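Local coordinates for dehalogenase-like hydrolase (Ralstonia solanacearum, PDB 3UMB), which probably catalyses the hydrolytic dehalogenation of small (S)-2-haloalkanoic acids to the corresponding (R)-2-hydroxyalkanoic acids, at residues A[154-166]-A[182-194]. Residues are numbered along the deposited sequence; the frame is centred on the assembly and turned at random.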
loop_
_atom_site.group_PDB
_atom_site.type_symbol
_atom_site.label_atom_id
_atom_site.label_comp_id
_atom_site.label_asym_id
_atom_site.label_seq_id
_atom_site.Cartn_x
_atom_site.Cartn_y
_atom_site.Cartn_z
ATOM N N TYR A 154 8.097 6.222 -6.384
ATOM C CA TYR A 154 8.497 5.542 -5.151
ATOM C C TYR A 154 8.729 4.072 -5.403
ATOM O O TYR A 154 8.157 3.483 -6.313
ATOM C CB TYR A 154 7.415 5.731 -4.105
ATOM C CG TYR A 154 7.384 7.115 -3.554
ATOM C CD1 TYR A 154 6.427 8.003 -3.941
ATOM C CD2 TYR A 154 8.346 7.546 -2.629
ATOM C CE1 TYR A 154 6.410 9.312 -3.447
ATOM C CE2 TYR A 154 8.362 8.874 -2.147
ATOM C CZ TYR A 154 7.357 9.735 -2.521
ATOM O OH TYR A 154 7.310 11.044 -2.022
ATOM N N LYS A 155 9.565 3.455 -4.589
ATOM C CA LYS A 155 9.611 2.002 -4.519
ATOM C C LYS A 155 8.205 1.520 -4.332
ATOM O O LYS A 155 7.440 2.155 -3.584
ATOM C CB LYS A 155 10.417 1.515 -3.317
ATOM C CG LYS A 155 11.886 1.954 -3.313
ATOM C CD LYS A 155 12.374 2.030 -1.865
ATOM C CE LYS A 155 13.874 1.895 -1.697
ATOM N NZ LYS A 155 14.226 2.043 -0.205
ATOM N N THR A 156 7.843 0.390 -4.932
ATOM C CA THR A 156 8.765 -0.561 -5.592
ATOM C C THR A 156 9.015 -0.342 -7.098
ATOM O O THR A 156 9.410 -1.271 -7.792
ATOM C CB THR A 156 8.209 -1.956 -5.436
ATOM O OG1 THR A 156 6.811 -1.900 -5.693
ATOM C CG2 THR A 156 8.386 -2.476 -3.976
ATOM N N ALA A 157 8.754 0.868 -7.594
ATOM C CA ALA A 157 8.868 1.206 -8.993
ATOM C C ALA A 157 10.260 0.912 -9.551
ATOM O O ALA A 157 11.233 1.294 -8.914
ATOM C CB ALA A 157 8.536 2.751 -9.152
ATOM N N PRO A 158 10.366 0.240 -10.730
ATOM C CA PRO A 158 11.709 -0.075 -11.284
ATOM C C PRO A 158 12.654 1.142 -11.369
ATOM O O PRO A 158 13.843 1.006 -11.138
ATOM C CB PRO A 158 11.422 -0.593 -12.693
ATOM C CG PRO A 158 10.056 -1.226 -12.604
ATOM C CD PRO A 158 9.305 -0.512 -11.439
ATOM N N ALA A 159 12.088 2.313 -11.681
ATOM C CA ALA A 159 12.896 3.510 -11.920
ATOM C C ALA A 159 13.592 3.912 -10.614
ATOM O O ALA A 159 14.654 4.539 -10.668
ATOM C CB ALA A 159 12.035 4.682 -12.448
ATOM N N ALA A 160 12.969 3.599 -9.470
ATOM C CA ALA A 160 13.564 3.888 -8.138
ATOM C C ALA A 160 14.711 2.948 -7.865
ATOM O O ALA A 160 15.780 3.390 -7.502
ATOM C CB ALA A 160 12.546 3.782 -7.015
ATOM N N TYR A 161 14.493 1.649 -8.041
ATOM C CA TYR A 161 15.565 0.661 -7.848
ATOM C C TYR A 161 16.729 0.946 -8.827
ATOM O O TYR A 161 17.917 0.945 -8.435
ATOM C CB TYR A 161 15.045 -0.780 -7.968
ATOM C CG TYR A 161 14.154 -1.211 -6.799
ATOM C CD1 TYR A 161 14.622 -1.160 -5.462
ATOM C CD2 TYR A 161 12.875 -1.686 -7.019
ATOM C CE1 TYR A 161 13.801 -1.528 -4.366
ATOM C CE2 TYR A 161 12.036 -2.072 -5.928
ATOM C CZ TYR A 161 12.512 -1.987 -4.606
ATOM O OH TYR A 161 11.689 -2.383 -3.565
ATOM N N ALA A 162 16.384 1.304 -10.063
ATOM C CA ALA A 162 17.392 1.522 -11.068
ATOM C C ALA A 162 18.383 2.602 -10.717
ATOM O O ALA A 162 19.448 2.615 -11.306
ATOM C CB ALA A 162 16.798 1.802 -12.437
ATOM N N LEU A 163 18.056 3.497 -9.799
ATOM C CA LEU A 163 18.991 4.558 -9.455
ATOM C C LEU A 163 20.356 4.004 -8.971
ATOM O O LEU A 163 21.386 4.626 -9.210
ATOM C CB LEU A 163 18.401 5.582 -8.432
ATOM C CG LEU A 163 17.274 6.534 -8.878
ATOM C CD1 LEU A 163 16.537 7.176 -7.686
ATOM C CD2 LEU A 163 17.775 7.596 -9.818
ATOM N N ALA A 164 20.375 2.853 -8.311
ATOM C CA ALA A 164 21.611 2.438 -7.632
ATOM C C ALA A 164 22.601 1.807 -8.598
ATOM O O ALA A 164 23.749 2.214 -8.615
ATOM C CB ALA A 164 21.346 1.571 -6.443
ATOM N N PRO A 165 22.160 0.879 -9.458
ATOM C CA PRO A 165 23.102 0.495 -10.506
ATOM C C PRO A 165 23.694 1.696 -11.253
ATOM O O PRO A 165 24.913 1.718 -11.459
ATOM C CB PRO A 165 22.269 -0.392 -11.402
ATOM C CG PRO A 165 21.347 -1.084 -10.391
ATOM C CD PRO A 165 20.948 0.046 -9.497
ATOM N N ARG A 166 22.880 2.715 -11.569
ATOM C CA ARG A 166 23.373 3.867 -12.335
ATOM C C ARG A 166 24.434 4.597 -11.650
ATOM O O ARG A 166 25.445 4.867 -12.255
ATOM C CB ARG A 166 22.311 4.917 -12.636
ATOM C CG ARG A 166 21.725 4.739 -14.010
ATOM C CD ARG A 166 21.324 6.081 -14.664
ATOM N NE ARG A 166 20.301 6.785 -13.916
ATOM C CZ ARG A 166 19.106 6.299 -13.681
ATOM N NH1 ARG A 166 18.770 5.092 -14.130
ATOM N NH2 ARG A 166 18.223 7.033 -13.036
ATOM N N GLY A 182 10.488 -5.794 4.690
ATOM C CA GLY A 182 10.361 -7.027 3.914
ATOM C C GLY A 182 9.904 -6.790 2.492
ATOM O O GLY A 182 10.440 -7.399 1.567
ATOM N N TRP A 183 8.942 -5.891 2.300
ATOM C CA TRP A 183 8.428 -5.644 0.950
ATOM C C TRP A 183 9.555 -5.128 0.047
ATOM O O TRP A 183 9.640 -5.463 -1.128
ATOM C CB TRP A 183 7.220 -4.693 0.957
ATOM C CG TRP A 183 7.446 -3.338 1.605
ATOM C CD1 TRP A 183 7.144 -3.001 2.895
ATOM C CD2 TRP A 183 8.010 -2.162 1.004
ATOM N NE1 TRP A 183 7.551 -1.705 3.155
ATOM C CE2 TRP A 183 8.045 -1.160 1.999
ATOM C CE3 TRP A 183 8.510 -1.867 -0.268
ATOM C CZ2 TRP A 183 8.519 0.145 1.750
ATOM C CZ3 TRP A 183 9.036 -0.581 -0.514
ATOM C CH2 TRP A 183 9.034 0.406 0.503
ATOM N N ASP A 184 10.430 -4.312 0.606
ATOM C CA ASP A 184 11.501 -3.695 -0.144
ATOM C C ASP A 184 12.607 -4.712 -0.435
ATOM O O ASP A 184 13.116 -4.751 -1.558
ATOM C CB ASP A 184 12.026 -2.503 0.650
ATOM C CG ASP A 184 12.849 -1.533 -0.181
ATOM O OD1 ASP A 184 12.909 -1.632 -1.443
ATOM O OD2 ASP A 184 13.421 -0.645 0.475
ATOM N N ALA A 185 12.948 -5.581 0.520
ATOM C CA ALA A 185 13.962 -6.657 0.218
ATOM C C ALA A 185 13.459 -7.464 -0.947
ATOM O O ALA A 185 14.220 -7.820 -1.863
ATOM C CB ALA A 185 14.236 -7.579 1.418
ATOM N N CYS A 186 12.168 -7.740 -0.926
ATOM C CA CYS A 186 11.521 -8.561 -1.956
ATOM C C CYS A 186 11.460 -7.853 -3.313
ATOM O O CYS A 186 11.685 -8.459 -4.363
ATOM C CB CYS A 186 10.100 -8.891 -1.500
ATOM S SG CYS A 186 10.022 -10.188 -0.209
ATOM N N GLY A 187 11.120 -6.566 -3.284
ATOM C CA GLY A 187 11.081 -5.776 -4.515
ATOM C C GLY A 187 12.479 -5.684 -5.124
ATOM O O GLY A 187 12.634 -5.742 -6.363
ATOM N N ALA A 188 13.498 -5.526 -4.265
ATOM C CA ALA A 188 14.877 -5.433 -4.740
ATOM C C ALA A 188 15.355 -6.727 -5.339
ATOM O O ALA A 188 16.087 -6.715 -6.317
ATOM C CB ALA A 188 15.779 -4.985 -3.663
ATOM N N THR A 189 14.922 -7.845 -4.788
ATOM C CA THR A 189 15.290 -9.130 -5.317
ATOM C C THR A 189 14.712 -9.336 -6.704
ATOM O O THR A 189 15.350 -9.951 -7.573
ATOM C CB THR A 189 14.792 -10.257 -4.388
ATOM O OG1 THR A 189 15.179 -9.963 -3.033
ATOM C CG2 THR A 189 15.336 -11.625 -4.803
ATOM N N TRP A 190 13.484 -8.857 -6.923
ATOM C CA TRP A 190 12.843 -8.878 -8.251
ATOM C C TRP A 190 13.678 -8.040 -9.221
ATOM O O TRP A 190 13.871 -8.386 -10.339
ATOM C CB TRP A 190 11.408 -8.261 -8.193
ATOM C CG TRP A 190 10.283 -9.162 -7.736
ATOM C CD1 TRP A 190 10.222 -10.533 -7.813
ATOM C CD2 TRP A 190 9.017 -8.748 -7.184
ATOM N NE1 TRP A 190 9.033 -10.991 -7.299
ATOM C CE2 TRP A 190 8.267 -9.915 -6.932
ATOM C CE3 TRP A 190 8.461 -7.506 -6.850
ATOM C CZ2 TRP A 190 7.009 -9.871 -6.366
ATOM C CZ3 TRP A 190 7.208 -7.471 -6.284
ATOM C CH2 TRP A 190 6.495 -8.642 -6.052
ATOM N N HIS A 191 14.163 -6.910 -8.798
ATOM C CA HIS A 191 14.937 -6.082 -9.721
ATOM C C HIS A 191 16.278 -6.721 -10.116
ATOM O O HIS A 191 16.849 -6.389 -11.138
ATOM C CB HIS A 191 15.166 -4.717 -9.105
ATOM C CG HIS A 191 15.757 -3.704 -10.043
ATOM N ND1 HIS A 191 15.041 -3.143 -11.078
ATOM C CD2 HIS A 191 16.985 -3.140 -10.089
ATOM C CE1 HIS A 191 15.798 -2.262 -11.706
ATOM N NE2 HIS A 191 16.985 -2.243 -11.130
ATOM N N GLY A 192 16.755 -7.657 -9.304
ATOM C CA GLY A 192 17.985 -8.408 -9.581
ATOM C C GLY A 192 19.158 -8.134 -8.632
ATOM O O GLY A 192 20.279 -8.522 -8.950
ATOM N N PHE A 193 18.941 -7.449 -7.511
ATOM C CA PHE A 193 20.018 -7.256 -6.518
ATOM C C PHE A 193 20.231 -8.504 -5.707
ATOM O O PHE A 193 19.346 -9.339 -5.580
ATOM C CB PHE A 193 19.709 -6.175 -5.482
ATOM C CG PHE A 193 19.534 -4.804 -6.045
ATOM C CD1 PHE A 193 20.612 -3.938 -6.163
ATOM C CD2 PHE A 193 18.264 -4.351 -6.432
ATOM C CE1 PHE A 193 20.443 -2.653 -6.678
ATOM C CE2 PHE A 193 18.094 -3.078 -6.916
ATOM C CZ PHE A 193 19.192 -2.215 -7.038
ATOM N N THR A 194 21.412 -8.605 -5.116
ATOM C CA THR A 194 21.602 -9.517 -3.992
ATOM C C THR A 194 21.053 -8.737 -2.828
ATOM O O THR A 194 21.477 -7.609 -2.586
ATOM C CB THR A 194 23.105 -9.820 -3.681
ATOM O OG1 THR A 194 23.764 -10.276 -4.867
ATOM C CG2 THR A 194 23.217 -10.882 -2.570
#
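The Tyr161 ring lies with one face over Ala188, whose CA makes a CH-pi contact 4.2 Å from the ring centroid, while Asp184 OD1 stands at the ring's edge, near its plane. The same tyrosine offers its CB to the face of the His191 imidazole, 3.7 Å from the imidazole centroid and almost on the ring normal. Phe193 turns its edge to Tyr161 O, with CZ 3.8 Å from Pro165 CD; Trp183 meets Lys155 CB and Thr156 CG2 at its edge. Tyr161 thus packs as a knob into the hole formed by Asp184, Gly187, Ala188 and His191, and the absence of a side chain at Gly187 makes way for its hydroxyl.

With CG anti to its own N (chi1 -163°), Asp184 swings its carboxylate from helix 182-191 toward Tyr161 and Lys155. Tyr161 OH donates to Asp184 OD1 (2.6 Å) on the anti side, whereas Lys155 NZ forms a salt bridge with OD2 of Asp184 (2.9 Å) on the syn side. Lys155 NZ also bonds Leu121 O, and Ser179 OG binds OD2. Lys155, whose peptide bond to Thr156 is cis, also makes a long, weak ion pair with Asp10, consistent with the motif III lysine of the HAD Rossmann-like core.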